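Local coordinates for TerD domain-containing protein (Streptomyces coelicolor A3, PDB 2QZ7), which is of unknown function but resembles telluride-resistance proteins of the TerD family and carries several bound sodium ions, at residues L23-R29 / E92-D98; D45-T50 / Y62-F66; N127-V131 / T141-E145. All coordinates share one frame; numbering follows the deposited sequence.

Contact 1: L23-R29 / E92-D98; sequences LKRVDVR and EMTFELD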
ATOM      1  N   LEU A  23       6.421 -12.795 -10.832  1.00 53.15           N
ATOM      2  CA  LEU A  23       5.183 -12.779 -10.056  1.00 53.62           C
ATOM      3  C   LEU A  23       3.999 -12.593 -10.965  1.00 53.82           C
ATOM      4  O   LEU A  23       4.029 -11.797 -11.883  1.00 53.71           O
ATOM      5  CB  LEU A  23       5.182 -11.626  -9.037  1.00 52.81           C
ATOM      6  CG  LEU A  23       6.056 -11.639  -7.791  1.00 52.99           C
ATOM      7  CD1 LEU A  23       7.396 -12.385  -7.944  1.00 55.18           C
ATOM      8  CD2 LEU A  23       6.283 -10.182  -7.420  1.00 51.59           C
ATOM      9  N   LYS A  24       2.922 -13.287 -10.675  1.00 55.05           N
ATOM     10  CA  LYS A  24       1.804 -13.253 -11.583  1.00 56.42           C
ATOM     11  C   LYS A  24       0.690 -12.551 -10.934  1.00 56.75           C
ATOM     12  O   LYS A  24       0.021 -11.743 -11.552  1.00 58.01           O
ATOM     13  CB  LYS A  24       1.358 -14.664 -11.960  1.00 56.00           C
ATOM     14  CG  LYS A  24       2.277 -15.362 -12.935  1.00 57.08           C
ATOM     15  CD  LYS A  24       1.777 -16.776 -13.136  1.00 57.42           C
ATOM     16  CE  LYS A  24       2.436 -17.427 -14.330  1.00 59.73           C
ATOM     17  NZ  LYS A  24       1.553 -18.511 -14.856  1.00 59.68           N
ATOM     18  N   ARG A  25       0.462 -12.892  -9.677  1.00 57.81           N
ATOM     19  CA  ARG A  25      -0.566 -12.264  -8.908  1.00 58.68           C
ATOM     20  C   ARG A  25      -0.058 -12.140  -7.468  1.00 58.11           C
ATOM     21  O   ARG A  25       0.741 -12.966  -7.002  1.00 59.32           O
ATOM     22  CB  ARG A  25      -1.895 -13.015  -9.037  1.00 59.10           C
ATOM     23  CG  ARG A  25      -2.012 -14.357  -8.319  1.00 62.62           C
ATOM     24  CD  ARG A  25      -2.490 -14.147  -6.874  1.00 67.06           C
ATOM     25  NE  ARG A  25      -3.471 -15.167  -6.467  1.00 66.21           N
ATOM     26  CZ  ARG A  25      -4.789 -15.022  -6.594  1.00 67.96           C
ATOM     27  NH1 ARG A  25      -5.277 -13.896  -7.110  1.00 65.77           N
ATOM     28  NH2 ARG A  25      -5.622 -16.004  -6.213  1.00 68.23           N
ATOM     29  N   VAL A  26      -0.464 -11.079  -6.799  1.00 55.25           N
ATOM     30  CA  VAL A  26       0.062 -10.770  -5.494  1.00 53.64           C
ATOM     31  C   VAL A  26      -1.069 -10.134  -4.710  1.00 51.43           C
ATOM     32  O   VAL A  26      -1.972  -9.543  -5.302  1.00 50.24           O
ATOM     33  CB  VAL A  26       1.323  -9.836  -5.586  1.00 54.75           C
ATOM     34  CG1 VAL A  26       0.956  -8.436  -5.936  1.00 53.83           C
ATOM     35  CG2 VAL A  26       2.095  -9.858  -4.300  1.00 55.96           C
ATOM     36  N   ASP A  27      -1.063 -10.310  -3.399  1.00 49.69           N
ATOM     37  CA  ASP A  27      -2.041  -9.609  -2.562  1.00 48.45           C
ATOM     38  C   ASP A  27      -1.392  -8.988  -1.344  1.00 47.40           C
ATOM     39  O   ASP A  27      -0.275  -9.384  -0.924  1.00 46.74           O
ATOM     40  CB  ASP A  27      -3.223 -10.503  -2.165  1.00 48.27           C
ATOM     41  CG  ASP A  27      -2.871 -11.497  -1.067  1.00 49.47           C
ATOM     42  OD1 ASP A  27      -3.518 -11.491  -0.003  1.00 50.28           O
ATOM     43  OD2 ASP A  27      -1.963 -12.317  -1.270  1.00 48.26           O
ATOM     44  N   VAL A  28      -2.082  -7.972  -0.824  1.00 45.33           N
ATOM     45  CA  VAL A  28      -1.646  -7.235   0.314  1.00 44.04           C
ATOM     46  C   VAL A  28      -2.821  -7.251   1.289  1.00 44.54           C
ATOM     47  O   VAL A  28      -3.945  -6.900   0.936  1.00 44.16           O
ATOM     48  CB  VAL A  28      -1.283  -5.788  -0.075  1.00 46.33           C
ATOM     49  CG1 VAL A  28      -0.842  -4.975   1.151  1.00 42.83           C
ATOM     50  CG2 VAL A  28      -0.175  -5.793  -1.148  1.00 43.05           C
ATOM     51  N   ARG A  29      -2.568  -7.700   2.507  1.00 44.00           N
ATOM     52  CA  ARG A  29      -3.631  -7.715   3.545  1.00 44.43           C
ATOM     53  C   ARG A  29      -3.167  -6.877   4.708  1.00 43.85           C
ATOM     54  O   ARG A  29      -1.972  -6.922   5.082  1.00 43.49           O
ATOM     55  CB  ARG A  29      -3.898  -9.155   4.022  1.00 44.17           C
ATOM     56  CG  ARG A  29      -4.616 -10.041   3.007  1.00 45.93           C
ATOM     57  CD  ARG A  29      -4.563 -11.533   3.446  1.00 47.23           C
ATOM     58  NE  ARG A  29      -3.206 -12.031   3.215  1.00 45.86           N
ATOM     59  CZ  ARG A  29      -2.730 -13.204   3.623  1.00 49.36           C
ATOM     60  NH1 ARG A  29      -3.494 -14.030   4.302  1.00 48.59           N
ATOM     61  NH2 ARG A  29      -1.481 -13.556   3.328  1.00 48.78           N
ATOM     62  N   GLU A  92      -7.930  -5.700   2.124  1.00 43.68           N
ATOM     63  CA  GLU A  92      -7.006  -6.421   1.259  1.00 44.35           C
ATOM     64  C   GLU A  92      -7.044  -5.847  -0.154  1.00 43.33           C
ATOM     65  O   GLU A  92      -8.079  -5.326  -0.605  1.00 42.24           O
ATOM     66  CB  GLU A  92      -7.359  -7.922   1.229  1.00 45.99           C
ATOM     67  CG  GLU A  92      -8.537  -8.265   0.317  1.00 48.95           C
ATOM     68  CD  GLU A  92      -8.113  -8.505  -1.164  1.00 51.29           C
ATOM     69  OE1 GLU A  92      -6.999  -8.974  -1.411  1.00 51.27           O
ATOM     70  OE2 GLU A  92      -8.908  -8.240  -2.079  1.00 52.95           O
HETATM   71  N   MSE A  93      -5.925  -5.980  -0.852  1.00 42.45           N
HETATM   72  CA  MSE A  93      -5.839  -5.566  -2.233  1.00 42.20           C
HETATM   73  C   MSE A  93      -5.100  -6.663  -2.993  1.00 42.56           C
HETATM   74  O   MSE A  93      -3.965  -7.039  -2.629  1.00 40.72           O
HETATM   75  CB  MSE A  93      -5.036  -4.238  -2.333  1.00 43.88           C
HETATM   76  CG  MSE A  93      -5.043  -3.645  -3.776  1.00 40.54           C
HETATM   77 SE   MSE A  93      -4.143  -1.964  -3.930  0.80 47.05          SE
HETATM   78  CE  MSE A  93      -5.445  -0.910  -2.993  1.00 39.48           C
ATOM     79  N   THR A  94      -5.736  -7.174  -4.045  1.00 42.69           N
ATOM     80  CA  THR A  94      -5.101  -8.182  -4.925  1.00 43.87           C
ATOM     81  C   THR A  94      -4.671  -7.605  -6.294  1.00 43.99           C
ATOM     82  O   THR A  94      -5.464  -6.963  -6.964  1.00 44.73           O
ATOM     83  CB  THR A  94      -6.066  -9.356  -5.101  1.00 43.95           C
ATOM     84  OG1 THR A  94      -6.358  -9.921  -3.816  1.00 44.84           O
ATOM     85  CG2 THR A  94      -5.517 -10.459  -6.055  1.00 46.11           C
ATOM     86  N   PHE A  95      -3.448  -7.905  -6.738  1.00 43.94           N
ATOM     87  CA  PHE A  95      -2.944  -7.440  -8.025  1.00 44.49           C
ATOM     88  C   PHE A  95      -2.732  -8.592  -8.964  1.00 45.51           C
ATOM     89  O   PHE A  95      -2.047  -9.557  -8.611  1.00 46.27           O
ATOM     90  CB  PHE A  95      -1.565  -6.735  -7.911  1.00 42.40           C
ATOM     91  CG  PHE A  95      -1.503  -5.650  -6.866  1.00 44.39           C
ATOM     92  CD1 PHE A  95      -1.283  -4.322  -7.256  1.00 43.91           C
ATOM     93  CD2 PHE A  95      -1.660  -5.937  -5.508  1.00 43.57           C
ATOM     94  CE1 PHE A  95      -1.214  -3.320  -6.318  1.00 43.64           C
ATOM     95  CE2 PHE A  95      -1.586  -4.911  -4.546  1.00 41.31           C
ATOM     96  CZ  PHE A  95      -1.346  -3.611  -4.978  1.00 42.93           C
ATOM     97  N   GLU A  96      -3.275  -8.470 -10.170  1.00 44.90           N
ATOM     98  CA  GLU A  96      -3.011  -9.433 -11.200  1.00 45.97           C
ATOM     99  C   GLU A  96      -1.998  -8.723 -12.056  1.00 45.43           C
ATOM    100  O   GLU A  96      -2.341  -8.164 -13.090  1.00 45.63           O
ATOM    101  CB  GLU A  96      -4.282  -9.782 -11.992  1.00 45.37           C
ATOM    102  CG  GLU A  96      -5.443 -10.392 -11.179  1.00 50.60           C
ATOM    103  CD  GLU A  96      -5.106 -11.722 -10.476  1.00 56.38           C
ATOM    104  OE1 GLU A  96      -4.324 -12.551 -11.018  1.00 58.58           O
ATOM    105  OE2 GLU A  96      -5.647 -11.946  -9.361  1.00 60.07           O
ATOM    106  N   LEU A  97      -0.755  -8.721 -11.579  1.00 46.21           N
ATOM    107  CA  LEU A  97       0.395  -8.059 -12.226  1.00 46.26           C
ATOM    108  C   LEU A  97       0.573  -8.446 -13.703  1.00 46.62           C
ATOM    109  O   LEU A  97       0.817  -7.599 -14.559  1.00 46.29           O
ATOM    110  CB  LEU A  97       1.670  -8.350 -11.418  1.00 45.77           C
ATOM    111  CG  LEU A  97       1.650  -7.811  -9.959  1.00 45.27           C
ATOM    112  CD1 LEU A  97       2.915  -8.202  -9.220  1.00 43.06           C
ATOM    113  CD2 LEU A  97       1.498  -6.331  -9.910  1.00 45.45           C
ATOM    114  N   ASP A  98       0.399  -9.725 -13.991  1.00 48.02           N
ATOM    115  CA  ASP A  98       0.584 -10.251 -15.339  1.00 49.41           C
ATOM    116  C   ASP A  98      -0.419  -9.683 -16.342  1.00 49.76           C
ATOM    117  O   ASP A  98      -0.195  -9.750 -17.529  1.00 50.22           O
ATOM    118  CB  ASP A  98       0.570 -11.783 -15.324  1.00 50.28           C
ATOM    119  CG  ASP A  98      -0.773 -12.384 -14.863  1.00 52.50           C
ATOM    120  OD1 ASP A  98      -1.034 -13.534 -15.283  1.00 56.59           O
ATOM    121  OD2 ASP A  98      -1.540 -11.770 -14.065  1.00 53.94           O
TER
HETATM  122  O   HOH W   1      -6.215 -11.148  -0.049  1.00 39.05           O
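Val26 and Phe95 form the tight part of this antiparallel strand pairing. Their backbones exchange two hydrogen bonds, Phe95 N giving a nearly straight one to Val26 O at 2.6 Å. With CG1 of Val26 set between its backbone N and carbonyl carbon (chi1 74°), that methyl lies alongside the aromatic side chain, 3.6 Å from Phe95 CB, and also meets CD1 of Leu97. Val28 CG2 approaches CE2 of the same ring at 3.8 Å, and Val28 and Met93, a selenomethionine, form a second hydrogen-bonded pair.

The side with Asp27 and Thr94 is polar and more open, although Glu92 is buried. Just beyond the paired strands, Arg25 NH1 meets Glu96 OE2 at 3.0 Å in a salt bridge near the guanidinium plane, the carboxylate turned 56° from it. A water donates to both Asp27 OD1 and Glu92 OE1, and Arg29 NE forms a salt bridge with Asp27 OD1, which lies well out of the guanidinium plane; both probably ease the closeness of two like charges. Thr94 OG1 bonds to Glu92 OE1 on its syn lone pair.

Strand 129-134 flanks 26-31 while 75-77 flanks 91-95; strands 44-52 and 152-160 of the second sheet pack against the apolar face.

Contact 2: D45-T50 / Y62-F66; sequences DIIATT and YVVQF. With NA (sodium ion), chain D.
Backbone hydrogen bonds between Ala48 and Val64 anchor this antiparallel hairpin in both directions, with Val64 N to Ala48 O at 2.7 Å. Toward Thr50 and Tyr62 the bonding is longer, and Tyr62 N turns to the side-chain oxygen Thr50 OG1 at 3.3 Å.

Other contacts form over the Tyr62 ring and between aliphatic groups. Thr50 chi1 of 55° puts the polar OG1 over the ring centre, 3.2 Å above the plane and still facing Tyr62 N, while CB makes a CH-pi contact close to the ring normal. Ile47 CG2 runs beside Val63 CG1 at 3.9 Å.

Metal and water chemistry dominates the other end. Asp45 OD1 binds a sodium ion at 2.4 Å, and Leu44, Ser81 and Glu91 complete its protein ligands. His43 bonds to OD1 and His114 to OD2. A water donates to Asp45 OD2 and weakly to Gln65 OE1, whose NE2 is hydrogen-bonded to Asp67. The carboxylate meets the CD2/CE2 side of the Phe66 ring obliquely, planes 35° apart, Asp45 OD1 lying 3.3 Å from Phe66 CD2.

Strand 62-64 lies at one edge of its sheet; strand 104-113 borders 44-52 on the other side, Phe95 of strand 91-95 packs onto Ala48, and helix 179-185 reaches Ile47 and Val63.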
ATOM      1  N   ASP A  45      -5.842   2.934   5.157  1.00 41.93           N
ATOM      2  CA  ASP A  45      -6.088   2.500   3.777  1.00 42.61           C
ATOM      3  C   ASP A  45      -4.857   1.899   3.184  1.00 42.43           C
ATOM      4  O   ASP A  45      -3.752   2.495   3.242  1.00 42.47           O
ATOM      5  CB  ASP A  45      -6.455   3.682   2.872  1.00 41.72           C
ATOM      6  CG  ASP A  45      -7.878   4.200   3.123  1.00 44.91           C
ATOM      7  OD1 ASP A  45      -8.767   3.422   3.542  1.00 45.59           O
ATOM      8  OD2 ASP A  45      -8.116   5.413   2.886  1.00 46.03           O
ATOM      9  N   ILE A  46      -5.045   0.744   2.545  1.00 42.13           N
ATOM     10  CA  ILE A  46      -4.044   0.284   1.570  1.00 42.77           C
ATOM     11  C   ILE A  46      -4.211   1.165   0.333  1.00 43.72           C
ATOM     12  O   ILE A  46      -5.341   1.368  -0.165  1.00 43.16           O
ATOM     13  CB  ILE A  46      -4.257  -1.188   1.139  1.00 42.40           C
ATOM     14  CG1 ILE A  46      -4.207  -2.162   2.358  1.00 41.84           C
ATOM     15  CG2 ILE A  46      -3.145  -1.598   0.089  1.00 44.57           C
ATOM     16  CD1 ILE A  46      -4.650  -3.653   1.966  1.00 40.89           C
ATOM     17  N   ILE A  47      -3.095   1.666  -0.180  1.00 43.58           N
ATOM     18  CA  ILE A  47      -3.116   2.513  -1.378  1.00 43.34           C
ATOM     19  C   ILE A  47      -2.042   2.011  -2.310  1.00 42.97           C
ATOM     20  O   ILE A  47      -0.941   1.745  -1.860  1.00 44.06           O
ATOM     21  CB  ILE A  47      -2.787   4.005  -1.008  1.00 43.25           C
ATOM     22  CG1 ILE A  47      -3.816   4.563   0.019  1.00 44.76           C
ATOM     23  CG2 ILE A  47      -2.756   4.850  -2.273  1.00 42.72           C
ATOM     24  CD1 ILE A  47      -3.464   6.021   0.511  1.00 42.23           C
ATOM     25  N   ALA A  48      -2.335   1.904  -3.611  1.00 43.43           N
ATOM     26  CA  ALA A  48      -1.292   1.601  -4.606  1.00 41.80           C
ATOM     27  C   ALA A  48      -1.333   2.601  -5.765  1.00 41.69           C
ATOM     28  O   ALA A  48      -2.373   3.213  -6.030  1.00 41.92           O
ATOM     29  CB  ALA A  48      -1.457   0.166  -5.165  1.00 41.83           C
ATOM     30  N   THR A  49      -0.183   2.765  -6.417  1.00 42.80           N
ATOM     31  CA  THR A  49      -0.038   3.577  -7.637  1.00 42.61           C
ATOM     32  C   THR A  49       0.737   2.827  -8.643  1.00 42.33           C
ATOM     33  O   THR A  49       1.574   2.019  -8.290  1.00 41.75           O
ATOM     34  CB  THR A  49       0.682   4.888  -7.350  1.00 41.49           C
ATOM     35  OG1 THR A  49       1.686   4.630  -6.369  1.00 42.49           O
ATOM     36  CG2 THR A  49      -0.334   5.939  -6.738  1.00 39.86           C
ATOM     37  N   THR A  50       0.452   3.116  -9.909  1.00 42.76           N
ATOM     38  CA  THR A  50       1.115   2.506 -11.050  1.00 43.70           C
ATOM     39  C   THR A  50       1.889   3.628 -11.764  1.00 44.23           C
ATOM     40  O   THR A  50       1.526   4.837 -11.634  1.00 43.28           O
ATOM     41  CB  THR A  50       0.059   1.897 -12.019  1.00 43.52           C
ATOM     42  OG1 THR A  50      -0.878   2.920 -12.388  1.00 44.00           O
ATOM     43  CG2 THR A  50      -0.711   0.785 -11.316  1.00 43.91           C
ATOM     44  N   TYR A  62      -2.272   5.892 -12.236  1.00 41.34           N
ATOM     45  CA  TYR A  62      -3.512   5.997 -11.467  1.00 41.35           C
ATOM     46  C   TYR A  62      -3.288   5.566 -10.033  1.00 41.92           C
ATOM     47  O   TYR A  62      -2.273   4.950  -9.729  1.00 40.88           O
ATOM     48  CB  TYR A  62      -4.652   5.164 -12.137  1.00 41.52           C
ATOM     49  CG  TYR A  62      -4.353   3.709 -12.361  1.00 40.71           C
ATOM     50  CD1 TYR A  62      -4.439   2.790 -11.300  1.00 40.59           C
ATOM     51  CD2 TYR A  62      -4.005   3.225 -13.647  1.00 40.49           C
ATOM     52  CE1 TYR A  62      -4.178   1.439 -11.486  1.00 40.56           C
ATOM     53  CE2 TYR A  62      -3.728   1.877 -13.848  1.00 40.29           C
ATOM     54  CZ  TYR A  62      -3.821   0.988 -12.777  1.00 43.60           C
ATOM     55  OH  TYR A  62      -3.559  -0.346 -12.971  1.00 44.71           O
ATOM     56  N   VAL A  63      -4.266   5.873  -9.169  1.00 42.26           N
ATOM     57  CA  VAL A  63      -4.212   5.563  -7.753  1.00 42.27           C
ATOM     58  C   VAL A  63      -5.302   4.539  -7.476  1.00 43.14           C
ATOM     59  O   VAL A  63      -6.407   4.614  -8.064  1.00 43.92           O
ATOM     60  CB  VAL A  63      -4.450   6.878  -6.867  1.00 43.23           C
ATOM     61  CG1 VAL A  63      -4.572   6.546  -5.318  1.00 42.97           C
ATOM     62  CG2 VAL A  63      -3.354   7.944  -7.178  1.00 42.95           C
ATOM     63  N   VAL A  64      -4.998   3.543  -6.627  1.00 42.51           N
ATOM     64  CA  VAL A  64      -5.968   2.519  -6.298  1.00 41.71           C
ATOM     65  C   VAL A  64      -6.139   2.535  -4.769  1.00 42.31           C
ATOM     66  O   VAL A  64      -5.149   2.537  -4.029  1.00 41.56           O
ATOM     67  CB  VAL A  64      -5.572   1.055  -6.771  1.00 42.57           C
ATOM     68  CG1 VAL A  64      -6.706   0.037  -6.451  1.00 41.56           C
ATOM     69  CG2 VAL A  64      -5.250   0.987  -8.290  1.00 40.45           C
ATOM     70  N   GLN A  65      -7.380   2.577  -4.316  1.00 41.26           N
ATOM     71  CA  GLN A  65      -7.699   2.529  -2.868  1.00 42.26           C
ATOM     72  C   GLN A  65      -9.192   2.214  -2.729  1.00 41.98           C
ATOM     73  O   GLN A  65      -9.836   1.967  -3.738  1.00 41.91           O
ATOM     74  CB  GLN A  65      -7.323   3.832  -2.125  1.00 42.56           C
ATOM     75  CG  GLN A  65      -8.026   5.077  -2.627  1.00 43.68           C
ATOM     76  CD  GLN A  65      -7.476   6.363  -2.034  1.00 46.27           C
ATOM     77  OE1 GLN A  65      -6.330   6.440  -1.681  1.00 47.96           O
ATOM     78  NE2 GLN A  65      -8.311   7.394  -1.972  1.00 46.64           N
ATOM     79  N   PHE A  66      -9.725   2.176  -1.499  1.00 41.18           N
ATOM     80  CA  PHE A  66     -11.108   1.716  -1.281  1.00 41.59           C
ATOM     81  C   PHE A  66     -12.133   2.474  -2.120  1.00 40.60           C
ATOM     82  O   PHE A  66     -13.055   1.860  -2.607  1.00 39.75           O
ATOM     83  CB  PHE A  66     -11.490   1.697   0.218  1.00 40.52           C
ATOM     84  CG  PHE A  66     -11.826   3.049   0.778  1.00 42.16           C
ATOM     85  CD1 PHE A  66     -13.154   3.361   1.085  1.00 44.11           C
ATOM     86  CD2 PHE A  66     -10.829   4.008   1.001  1.00 43.41           C
ATOM     87  CE1 PHE A  66     -13.494   4.621   1.619  1.00 45.47           C
ATOM     88  CE2 PHE A  66     -11.165   5.264   1.535  1.00 45.38           C
ATOM     89  CZ  PHE A  66     -12.490   5.574   1.830  1.00 43.49           C
TER
HETATM   90 NA    NA D 194      -9.603   1.507   4.763  1.00 30.59          NA
HETATM   91  O   HOH W   2      -6.840   6.940   1.129  1.00 34.53           O
HETATM   92  O   HOH W   3      -7.875   1.499   0.633  1.00 25.82           O
HETATM   93  O   HOH W   4     -11.537   2.126   3.949  1.00 28.16           O

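Contact 3: N127-V131 / T141-E145; sequences NTGVV and TDGFE. With NA (sodium ion), chain E.
The beta hairpin of strands 129-134 and 137-142 opens, at the end away from its turn, onto a sodium site, and the two segments meet just where strand gives way to that site. Val130 and Asp142 form the hydrogen-bonded pair: Val130 N reaches Asp142 O at 2.9 Å, and Asp142 N returns a bond to Val130 O. Beside them, Val131 CG2 lies alongside Thr141 OG1 at 3.8 Å.

Beyond the pair the second segment turns inward. Asp142 OD1 accepts from Phe144 N at 2.8 Å, an Asx turn, met on the anti side and 31° out of the carboxylate plane; OD2 forms a salt bridge with Arg146. The turn delivers the Phe144 ring to the first segment. Thr128 O and Gly129 N lie at its edge, in plane, while Val130 CG1 comes within 3.8 Å of CZ, the two side chains crossing at about a right angle. Phe122 stacks on the same ring.

Thr128 OG1, held between backbone N and carbonyl carbon (chi1 58°), is a ligand of the sodium ion at 2.7 Å. The same hydroxyl gives Gly143 O a weak hydrogen bond, 3.2 Å from Thr128 OG1. A water bound to the ion at 2.2 Å donates to that same carbonyl. Phe122 and Val125 supply carbonyl ligands, so all the protein ligands are uncharged oxygens, and the ion's charge probably polarises the threonine hydroxyl and the water toward Gly143 O.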
ATOM      1  N   ASN A 127      -1.442  -3.097  17.007  1.00 45.79           N
ATOM      2  CA  ASN A 127      -1.492  -4.280  16.185  1.00 45.58           C
ATOM      3  C   ASN A 127      -1.714  -3.978  14.720  1.00 45.60           C
ATOM      4  O   ASN A 127      -2.505  -4.639  14.046  1.00 44.62           O
ATOM      5  CB  ASN A 127      -2.541  -5.247  16.740  1.00 45.72           C
ATOM      6  CG  ASN A 127      -2.112  -5.855  18.064  1.00 46.33           C
ATOM      7  OD1 ASN A 127      -2.717  -5.594  19.120  1.00 43.75           O
ATOM      8  ND2 ASN A 127      -1.050  -6.661  18.019  1.00 46.19           N
ATOM      9  N   THR A 128      -1.016  -2.940  14.243  1.00 45.55           N
ATOM     10  CA  THR A 128      -0.966  -2.633  12.841  1.00 44.95           C
ATOM     11  C   THR A 128      -0.063  -3.663  12.206  1.00 45.79           C
ATOM     12  O   THR A 128       1.059  -3.871  12.683  1.00 46.06           O
ATOM     13  CB  THR A 128      -0.370  -1.247  12.568  1.00 45.09           C
ATOM     14  OG1 THR A 128       0.948  -1.189  13.127  1.00 42.28           O
ATOM     15  CG2 THR A 128      -1.269  -0.136  13.152  1.00 43.32           C
ATOM     16  N   GLY A 129      -0.556  -4.311  11.144  1.00 45.89           N
ATOM     17  CA  GLY A 129       0.223  -5.338  10.439  1.00 45.89           C
ATOM     18  C   GLY A 129      -0.138  -5.463   8.972  1.00 46.71           C
ATOM     19  O   GLY A 129      -1.292  -5.266   8.575  1.00 48.14           O
ATOM     20  N   VAL A 130       0.841  -5.825   8.167  1.00 45.50           N
ATOM     21  CA  VAL A 130       0.632  -6.052   6.749  1.00 45.94           C
ATOM     22  C   VAL A 130       1.323  -7.364   6.330  1.00 45.70           C
ATOM     23  O   VAL A 130       2.357  -7.750   6.891  1.00 44.56           O
ATOM     24  CB  VAL A 130       1.114  -4.801   5.914  1.00 45.18           C
ATOM     25  CG1 VAL A 130       2.663  -4.623   5.952  1.00 45.64           C
ATOM     26  CG2 VAL A 130       0.573  -4.821   4.495  1.00 47.48           C
ATOM     27  N   VAL A 131       0.729  -8.060   5.371  1.00 46.25           N
ATOM     28  CA  VAL A 131       1.367  -9.223   4.763  1.00 46.51           C
ATOM     29  C   VAL A 131       1.244  -9.118   3.249  1.00 46.54           C
ATOM     30  O   VAL A 131       0.137  -8.904   2.725  1.00 46.97           O
ATOM     31  CB  VAL A 131       0.729 -10.577   5.268  1.00 47.04           C
ATOM     32  CG1 VAL A 131       1.337 -11.799   4.534  1.00 43.87           C
ATOM     33  CG2 VAL A 131       0.889 -10.735   6.793  1.00 46.24           C
ATOM     34  N   THR A 141       6.116  -9.737   5.780  1.00 47.01           N
ATOM     35  CA  THR A 141       5.243  -9.452   6.954  1.00 47.55           C
ATOM     36  C   THR A 141       5.887  -8.299   7.735  1.00 47.87           C
ATOM     37  O   THR A 141       7.088  -8.336   8.005  1.00 49.00           O
ATOM     38  CB  THR A 141       5.119 -10.681   7.901  1.00 48.21           C
ATOM     39  OG1 THR A 141       4.565 -11.782   7.178  1.00 50.25           O
ATOM     40  CG2 THR A 141       4.208 -10.390   9.115  1.00 47.13           C
ATOM     41  N   ASP A 142       5.106  -7.285   8.105  1.00 47.68           N
ATOM     42  CA  ASP A 142       5.610  -6.129   8.856  1.00 47.39           C
ATOM     43  C   ASP A 142       4.598  -5.543   9.852  1.00 46.95           C
ATOM     44  O   ASP A 142       3.413  -5.467   9.563  1.00 46.46           O
ATOM     45  CB  ASP A 142       5.989  -5.023   7.888  1.00 47.24           C
ATOM     46  CG  ASP A 142       7.156  -4.205   8.371  1.00 48.41           C
ATOM     47  OD1 ASP A 142       6.940  -3.122   8.961  1.00 49.05           O
ATOM     48  OD2 ASP A 142       8.299  -4.643   8.139  1.00 50.56           O
ATOM     49  N   GLY A 143       5.095  -5.059  10.986  1.00 46.37           N
ATOM     50  CA  GLY A 143       4.267  -4.369  11.967  1.00 46.52           C
ATOM     51  C   GLY A 143       4.481  -2.869  12.041  1.00 46.27           C
ATOM     52  O   GLY A 143       4.028  -2.217  12.995  1.00 46.33           O
ATOM     53  N   PHE A 144       5.203  -2.328  11.053  1.00 46.10           N
ATOM     54  CA  PHE A 144       5.466  -0.885  10.922  1.00 45.83           C
ATOM     55  C   PHE A 144       6.326  -0.288  12.044  1.00 46.46           C
ATOM     56  O   PHE A 144       6.303   0.938  12.280  1.00 45.48           O
ATOM     57  CB  PHE A 144       4.168  -0.079  10.763  1.00 45.98           C
ATOM     58  CG  PHE A 144       3.291  -0.521   9.591  1.00 46.08           C
ATOM     59  CD1 PHE A 144       3.506  -0.012   8.309  1.00 45.33           C
ATOM     60  CD2 PHE A 144       2.247  -1.424   9.793  1.00 44.56           C
ATOM     61  CE1 PHE A 144       2.698  -0.387   7.229  1.00 46.78           C
ATOM     62  CE2 PHE A 144       1.430  -1.820   8.734  1.00 45.68           C
ATOM     63  CZ  PHE A 144       1.653  -1.291   7.446  1.00 47.62           C
ATOM     64  N   GLU A 145       7.102  -1.147  12.708  1.00 47.16           N
ATOM     65  CA  GLU A 145       7.949  -0.729  13.809  1.00 47.78           C
ATOM     66  C   GLU A 145       9.011   0.252  13.335  1.00 48.48           C
ATOM     67  O   GLU A 145       9.343   1.202  14.040  1.00 48.42           O
ATOM     68  CB  GLU A 145       8.598  -1.939  14.481  1.00 48.54           C
ATOM     69  CG  GLU A 145       7.588  -2.874  15.175  1.00 49.72           C
ATOM     70  CD  GLU A 145       7.185  -4.089  14.315  1.00 52.02           C
ATOM     71  OE1 GLU A 145       7.394  -4.079  13.064  1.00 49.87           O
ATOM     72  OE2 GLU A 145       6.662  -5.063  14.921  1.00 53.27           O
TER
HETATM   73 NA    NA E 195       1.294   0.270  15.342  1.00 52.95          NA
HETATM   74  O   HOH W   5       3.390   0.175  14.706  1.00 43.38           O

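In the fold
The three contacts show how one antiparallel pairing changes with its place in a two-sheet fold. Contacts 1 and 3 belong to the same sheet, where strands 26-31 and 129-134 are neighbours and Arg29 O probably bonds to Val131 N; contact 2 lies in the facing sheet. Contact 2 is the most buried, while contacts 1 and 3 are only partly so. Contacts 1 and 2 meet across the interface, Met93 SE packing on Ala48 CB at 3.6 Å, whereas contact 3 stays clear of contact 2. Contact 1 carries salt-bridge chemistry on its outer face; contacts 2 and 3 each end at a sodium ion, bound through a carboxylate in one and a hydroxyl in the other.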